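Ornithine carbamoyltransferase (Gloeobacter violaceus, PDB 3GD5) probably catalyses the reversible transfer of the carbamoyl group from carbamoyl phosphate to ornithine, giving citrulline and phosphate in arginine biosynthesis. Local coordinates at residues L107-F112 and I126-A131; D15-D20 and E116-A121. One frame throughout, in Å; residues are numbered along the deposited sequence.

Contact 1: residues L107-F112 and I126-A131; sequences LAIRTF and IPVINA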
loop_
_atom_site.group_PDB
_atom_site.type_symbol
_atom_site.label_atom_id
_atom_site.label_comp_id
_atom_site.label_asym_id
_atom_site.label_seq_id
_atom_site.Cartn_x
_atom_site.Cartn_y
_atom_site.Cartn_z
ATOM N N LEU A 107 17.777 25.697 -6.146
ATOM C CA LEU A 107 16.976 24.680 -5.493
ATOM C C LEU A 107 16.164 25.235 -4.337
ATOM O O LEU A 107 16.700 25.867 -3.430
ATOM C CB LEU A 107 17.867 23.546 -4.974
ATOM C CG LEU A 107 18.669 22.748 -6.006
ATOM C CD1 LEU A 107 19.588 21.769 -5.280
ATOM C CD2 LEU A 107 17.720 22.010 -6.947
ATOM N N ALA A 108 14.861 25.013 -4.395
ATOM C CA ALA A 108 13.961 25.416 -3.333
ATOM C C ALA A 108 13.651 24.054 -2.732
ATOM O O ALA A 108 13.051 23.204 -3.406
ATOM C CB ALA A 108 12.711 26.041 -3.909
ATOM N N ILE A 109 14.067 23.824 -1.489
ATOM C CA ILE A 109 13.836 22.521 -0.898
ATOM C C ILE A 109 13.162 22.407 0.463
ATOM O O ILE A 109 13.382 23.205 1.373
ATOM C CB ILE A 109 15.151 21.680 -0.891
ATOM C CG1 ILE A 109 15.345 21.006 0.458
ATOM C CG2 ILE A 109 16.340 22.530 -1.299
ATOM C CD1 ILE A 109 16.550 20.131 0.503
ATOM N N ARG A 110 12.338 21.367 0.565
ATOM C CA ARG A 110 11.579 21.033 1.758
ATOM C C ARG A 110 12.079 19.739 2.383
ATOM O O ARG A 110 11.876 18.666 1.819
ATOM C CB ARG A 110 10.112 20.814 1.407
ATOM C CG ARG A 110 9.194 21.976 1.658
ATOM C CD ARG A 110 7.861 21.441 2.149
ATOM N NE ARG A 110 8.051 20.668 3.374
ATOM C CZ ARG A 110 7.066 20.143 4.096
ATOM N NH1 ARG A 110 5.798 20.292 3.721
ATOM N NH2 ARG A 110 7.352 19.489 5.216
ATOM N N THR A 111 12.731 19.831 3.535
ATOM C CA THR A 111 13.192 18.630 4.232
ATOM C C THR A 111 12.642 18.719 5.640
ATOM O O THR A 111 11.927 19.663 5.973
ATOM C CB THR A 111 14.732 18.533 4.335
ATOM O OG1 THR A 111 15.241 19.688 5.014
ATOM C CG2 THR A 111 15.358 18.427 2.970
ATOM N N PHE A 112 12.972 17.736 6.463
ATOM C CA PHE A 112 12.517 17.725 7.841
ATOM C C PHE A 112 13.635 18.274 8.714
ATOM O O PHE A 112 13.422 19.151 9.549
ATOM C CB PHE A 112 12.155 16.297 8.264
ATOM C CG PHE A 112 11.064 15.685 7.434
ATOM C CD1 PHE A 112 9.771 16.201 7.477
ATOM C CD2 PHE A 112 11.338 14.629 6.572
ATOM C CE1 PHE A 112 8.760 15.676 6.669
ATOM C CE2 PHE A 112 10.338 14.095 5.758
ATOM C CZ PHE A 112 9.043 14.622 5.807
ATOM N N ILE A 126 24.974 25.453 -6.090
ATOM C CA ILE A 126 24.022 26.435 -6.598
ATOM C C ILE A 126 23.163 26.938 -5.441
ATOM O O ILE A 126 23.005 26.253 -4.425
ATOM C CB ILE A 126 23.108 25.852 -7.730
ATOM C CG1 ILE A 126 22.583 24.467 -7.343
ATOM C CG2 ILE A 126 23.874 25.799 -9.051
ATOM C CD1 ILE A 126 21.531 23.920 -8.309
ATOM N N PRO A 127 22.601 28.145 -5.575
ATOM C CA PRO A 127 21.765 28.709 -4.510
ATOM C C PRO A 127 20.713 27.735 -3.992
ATOM O O PRO A 127 19.995 27.109 -4.775
ATOM C CB PRO A 127 21.135 29.928 -5.172
ATOM C CG PRO A 127 22.154 30.339 -6.193
ATOM C CD PRO A 127 22.600 29.014 -6.766
ATOM N N VAL A 128 20.626 27.601 -2.673
ATOM C CA VAL A 128 19.638 26.727 -2.058
ATOM C C VAL A 128 18.731 27.541 -1.140
ATOM O O VAL A 128 19.200 28.303 -0.292
ATOM C CB VAL A 128 20.298 25.594 -1.247
ATOM C CG1 VAL A 128 19.235 24.837 -0.450
ATOM C CG2 VAL A 128 21.024 24.642 -2.185
ATOM N N ILE A 129 17.424 27.376 -1.320
ATOM C CA ILE A 129 16.439 28.096 -0.533
ATOM C C ILE A 129 15.648 27.131 0.326
ATOM O O ILE A 129 15.234 26.069 -0.137
ATOM C CB ILE A 129 15.462 28.854 -1.450
ATOM C CG1 ILE A 129 16.236 29.836 -2.328
ATOM C CG2 ILE A 129 14.405 29.568 -0.623
ATOM C CD1 ILE A 129 15.456 30.316 -3.532
ATOM N N ASN A 130 15.438 27.503 1.579
ATOM C CA ASN A 130 14.674 26.682 2.502
ATOM C C ASN A 130 13.192 26.897 2.214
ATOM O O ASN A 130 12.647 27.958 2.513
ATOM C CB ASN A 130 14.988 27.079 3.953
ATOM C CG ASN A 130 14.111 26.358 4.958
ATOM O OD1 ASN A 130 13.169 25.665 4.586
ATOM N ND2 ASN A 130 14.411 26.527 6.241
ATOM N N ALA A 131 12.552 25.888 1.624
ATOM C CA ALA A 131 11.136 25.956 1.299
ATOM C C ALA A 131 10.342 25.680 2.566
ATOM O O ALA A 131 9.204 26.125 2.710
ATOM C CB ALA A 131 10.793 24.931 0.229
#
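Leu107 and Ile109 exchange backbone hydrogen bonds with Pro127, Ile129 and Ala131 where strand 106-110 runs parallel to strand 128-130, the two joined by helix 114-124 into a beta-alpha-beta unit of the carbamoyl-phosphate-binding domain. Four bonds carry the pairing. Leu107 N donates to Pro127 O at 3.0 Å, and Ile129 N returns the bond to Leu107 O at 2.7 Å. Ile109 N reaches Ile129 O over 2.9 Å, in a bond that is almost straight (171° at the hydrogen). The last bond differs: Ala131 N meets Ile109 O at 2.8 Å from above the carbonyl plane, 48° out of it, where the chain turns a corner.

Apolar contacts follow the faces of the sheet. On the face carrying Leu107, Ile109 and Val128, which helix 114-124 covers through Leu117 and Tyr120, methyl CG2 of Ile109 lies 3.8 Å from Val128 CG1, the branch set anti to the backbone N (chi1 171°). Just before the second strand, Ile126 CD1 comes up to Leu107 CG at 3.9 Å. Ala108 and Ile129 point to the other face, where Phe66 of helix 60-72 packs on both.

Beyond the last bridge the contact continues along the aliphatic part of Arg110, which probably binds carbamoyl phosphate. Its chain is bent at chi2 and chi3, and Arg110 CG rests 3.7 Å from Ala131 CB.

Contact 2: residues D15-D20 and E116-A121; sequences DLLSLD and ELEEYA
Leu17 reaches across from the loop before helix 24-39 to Leu117, Glu118 and Ala121, a loop-on-helix packing against helix 114-124, the connecting helix of a parallel beta-alpha-beta crossover. The two leucines meet at a slant, with CG of Leu17 4.0 Å from methyl CD2 of Leu117. Their torsions differ: Leu117 holds CG anti to the backbone N (chi1 177°), which, with chi2 near 64°, brings CD2 to the loop, whereas Leu17 has CG anti to its own carbonyl carbon.

The CD2 branch of Leu17 reaches further along the helix, touching Glu118 CG and, one turn beyond Leu117, Ala121 CB, each at 4.1 Å. An alanine in place of Leu17 lacks CG and both methyls, which would probably strip Ala121 CB and Glu118 CG of this partner, reduce the contact with Leu117 CD2 and open a gap between loop and helix.

No hydrogen bond joins residues 15-20 to 116-121, but Leu17 O accepts from Gln114 NE2 at the start of the same helix and from Asn130 ND2. Asp15, whose OD1 is taken up by Val128, sets its second carboxylate oxygen, OD2, 3.8 Å from Ala121 CB.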
loop_
_atom_site.group_PDB
_atom_site.type_symbol
_atom_site.label_atom_id
_atom_site.label_comp_id
_atom_site.label_asym_id
_atom_site.label_seq_id
_atom_site.Cartn_x
_atom_site.Cartn_y
_atom_site.Cartn_z
ATOM N N ASP A 15 22.922 31.352 -0.035
ATOM C CA ASP A 15 21.677 30.671 0.305
ATOM C C ASP A 15 20.769 31.384 1.308
ATOM O O ASP A 15 21.152 32.373 1.930
ATOM C CB ASP A 15 22.007 29.287 0.872
ATOM C CG ASP A 15 23.106 28.587 0.096
ATOM O OD1 ASP A 15 22.919 28.322 -1.104
ATOM O OD2 ASP A 15 24.165 28.303 0.691
ATOM N N LEU A 16 19.553 30.861 1.444
ATOM C CA LEU A 16 18.579 31.360 2.409
ATOM C C LEU A 16 18.048 30.111 3.086
ATOM O O LEU A 16 16.977 29.620 2.740
ATOM C CB LEU A 16 17.418 32.111 1.742
ATOM C CG LEU A 16 16.300 32.465 2.740
ATOM C CD1 LEU A 16 16.878 33.285 3.893
ATOM C CD2 LEU A 16 15.189 33.231 2.051
ATOM N N LEU A 17 18.829 29.598 4.032
ATOM C CA LEU A 17 18.508 28.391 4.791
ATOM C C LEU A 17 17.773 28.728 6.072
ATOM O O LEU A 17 16.914 27.974 6.530
ATOM C CB LEU A 17 19.797 27.659 5.160
ATOM C CG LEU A 17 20.427 26.741 4.118
ATOM C CD1 LEU A 17 20.266 27.336 2.737
ATOM C CD2 LEU A 17 21.882 26.500 4.470
ATOM N N SER A 18 18.144 29.868 6.642
ATOM C CA SER A 18 17.585 30.369 7.885
ATOM C C SER A 18 17.353 31.853 7.704
ATOM O O SER A 18 18.070 32.506 6.944
ATOM C CB SER A 18 18.589 30.137 9.020
ATOM O OG SER A 18 18.340 30.994 10.117
ATOM N N LEU A 19 16.345 32.396 8.378
ATOM C CA LEU A 19 16.088 33.820 8.246
ATOM C C LEU A 19 17.321 34.566 8.768
ATOM O O LEU A 19 17.574 35.709 8.395
ATOM C CB LEU A 19 14.851 34.226 9.047
ATOM C CG LEU A 19 14.219 35.553 8.598
ATOM C CD1 LEU A 19 13.758 35.454 7.141
ATOM C CD2 LEU A 19 13.035 35.873 9.474
ATOM N N ASP A 20 18.093 33.899 9.618
ATOM C CA ASP A 20 19.290 34.501 10.187
ATOM C C ASP A 20 20.451 34.552 9.193
ATOM O O ASP A 20 21.583 34.854 9.570
ATOM C CB ASP A 20 19.714 33.745 11.446
ATOM C CG ASP A 20 20.560 34.600 12.378
ATOM O OD1 ASP A 20 20.375 35.836 12.386
ATOM O OD2 ASP A 20 21.394 34.036 13.116
ATOM N N GLU A 116 19.955 18.271 6.886
ATOM C CA GLU A 116 19.887 17.696 5.545
ATOM C C GLU A 116 19.830 18.813 4.504
ATOM O O GLU A 116 20.408 18.700 3.424
ATOM C CB GLU A 116 18.659 16.795 5.399
ATOM C CG GLU A 116 18.472 16.272 3.974
ATOM C CD GLU A 116 17.463 15.142 3.878
ATOM O OE1 GLU A 116 16.318 15.315 4.344
ATOM O OE2 GLU A 116 17.818 14.080 3.327
ATOM N N LEU A 117 19.130 19.893 4.842
ATOM C CA LEU A 117 19.005 21.043 3.952
ATOM C C LEU A 117 20.390 21.615 3.691
ATOM O O LEU A 117 20.703 22.056 2.585
ATOM C CB LEU A 117 18.131 22.128 4.596
ATOM C CG LEU A 117 17.989 23.422 3.791
ATOM C CD1 LEU A 117 17.276 23.095 2.486
ATOM C CD2 LEU A 117 17.212 24.480 4.585
ATOM N N GLU A 118 21.217 21.605 4.726
ATOM C CA GLU A 118 22.568 22.132 4.639
ATOM C C GLU A 118 23.447 21.235 3.768
ATOM O O GLU A 118 24.339 21.720 3.069
ATOM C CB GLU A 118 23.125 22.293 6.058
ATOM C CG GLU A 118 22.207 23.168 6.921
ATOM C CD GLU A 118 22.576 23.191 8.396
ATOM O OE1 GLU A 118 22.829 22.106 8.966
ATOM O OE2 GLU A 118 22.591 24.293 8.988
ATOM N N GLU A 119 23.175 19.930 3.805
ATOM C CA GLU A 119 23.902 18.952 2.995
ATOM C C GLU A 119 23.783 19.373 1.530
ATOM O O GLU A 119 24.780 19.474 0.807
ATOM C CB GLU A 119 23.275 17.563 3.159
ATOM C CG GLU A 119 24.035 16.580 4.023
ATOM C CD GLU A 119 25.249 16.003 3.318
ATOM O OE1 GLU A 119 26.188 16.770 3.030
ATOM O OE2 GLU A 119 25.266 14.782 3.051
ATOM N N TYR A 120 22.546 19.608 1.099
ATOM C CA TYR A 120 22.285 20.019 -0.271
ATOM C C TYR A 120 23.028 21.293 -0.641
ATOM O O TYR A 120 23.710 21.346 -1.658
ATOM C CB TYR A 120 20.788 20.249 -0.491
ATOM C CG TYR A 120 19.992 18.997 -0.741
ATOM C CD1 TYR A 120 19.437 18.277 0.311
ATOM C CD2 TYR A 120 19.787 18.533 -2.042
ATOM C CE1 TYR A 120 18.694 17.126 0.075
ATOM C CE2 TYR A 120 19.051 17.390 -2.288
ATOM C CZ TYR A 120 18.506 16.691 -1.228
ATOM O OH TYR A 120 17.765 15.560 -1.467
ATOM N N ALA A 121 22.879 22.325 0.185
ATOM C CA ALA A 121 23.528 23.603 -0.080
ATOM C C ALA A 121 25.029 23.409 -0.212
ATOM O O ALA A 121 25.682 24.016 -1.060
ATOM C CB ALA A 121 23.227 24.589 1.050
#

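In the fold
Contacts 1 and 2 show how a beta-alpha-beta unit and a preceding loop lock together: 107-112 and 126-131 supply its strands, 116-121 its helix, and 15-20 runs beside the second strand. Their centres are 7 Å apart. Probable hydrogen bonds join them, from Asn130 N to Leu16 O and from Val128 N to Asp15 OD1, each 2.9 Å, while Val128 CG2 packs on Ala121 CA. The contacts differ in their relation to the carbamoyl phosphate site inferred by similarity. Contact 1 contributes Arg110 and brings the Asn130 side chain about 3 Å from that of Pro138, a probable carbamoyl phosphate-binding residue; in contact 2, the Leu17 side chain lies about 7 Å from that of Pro138.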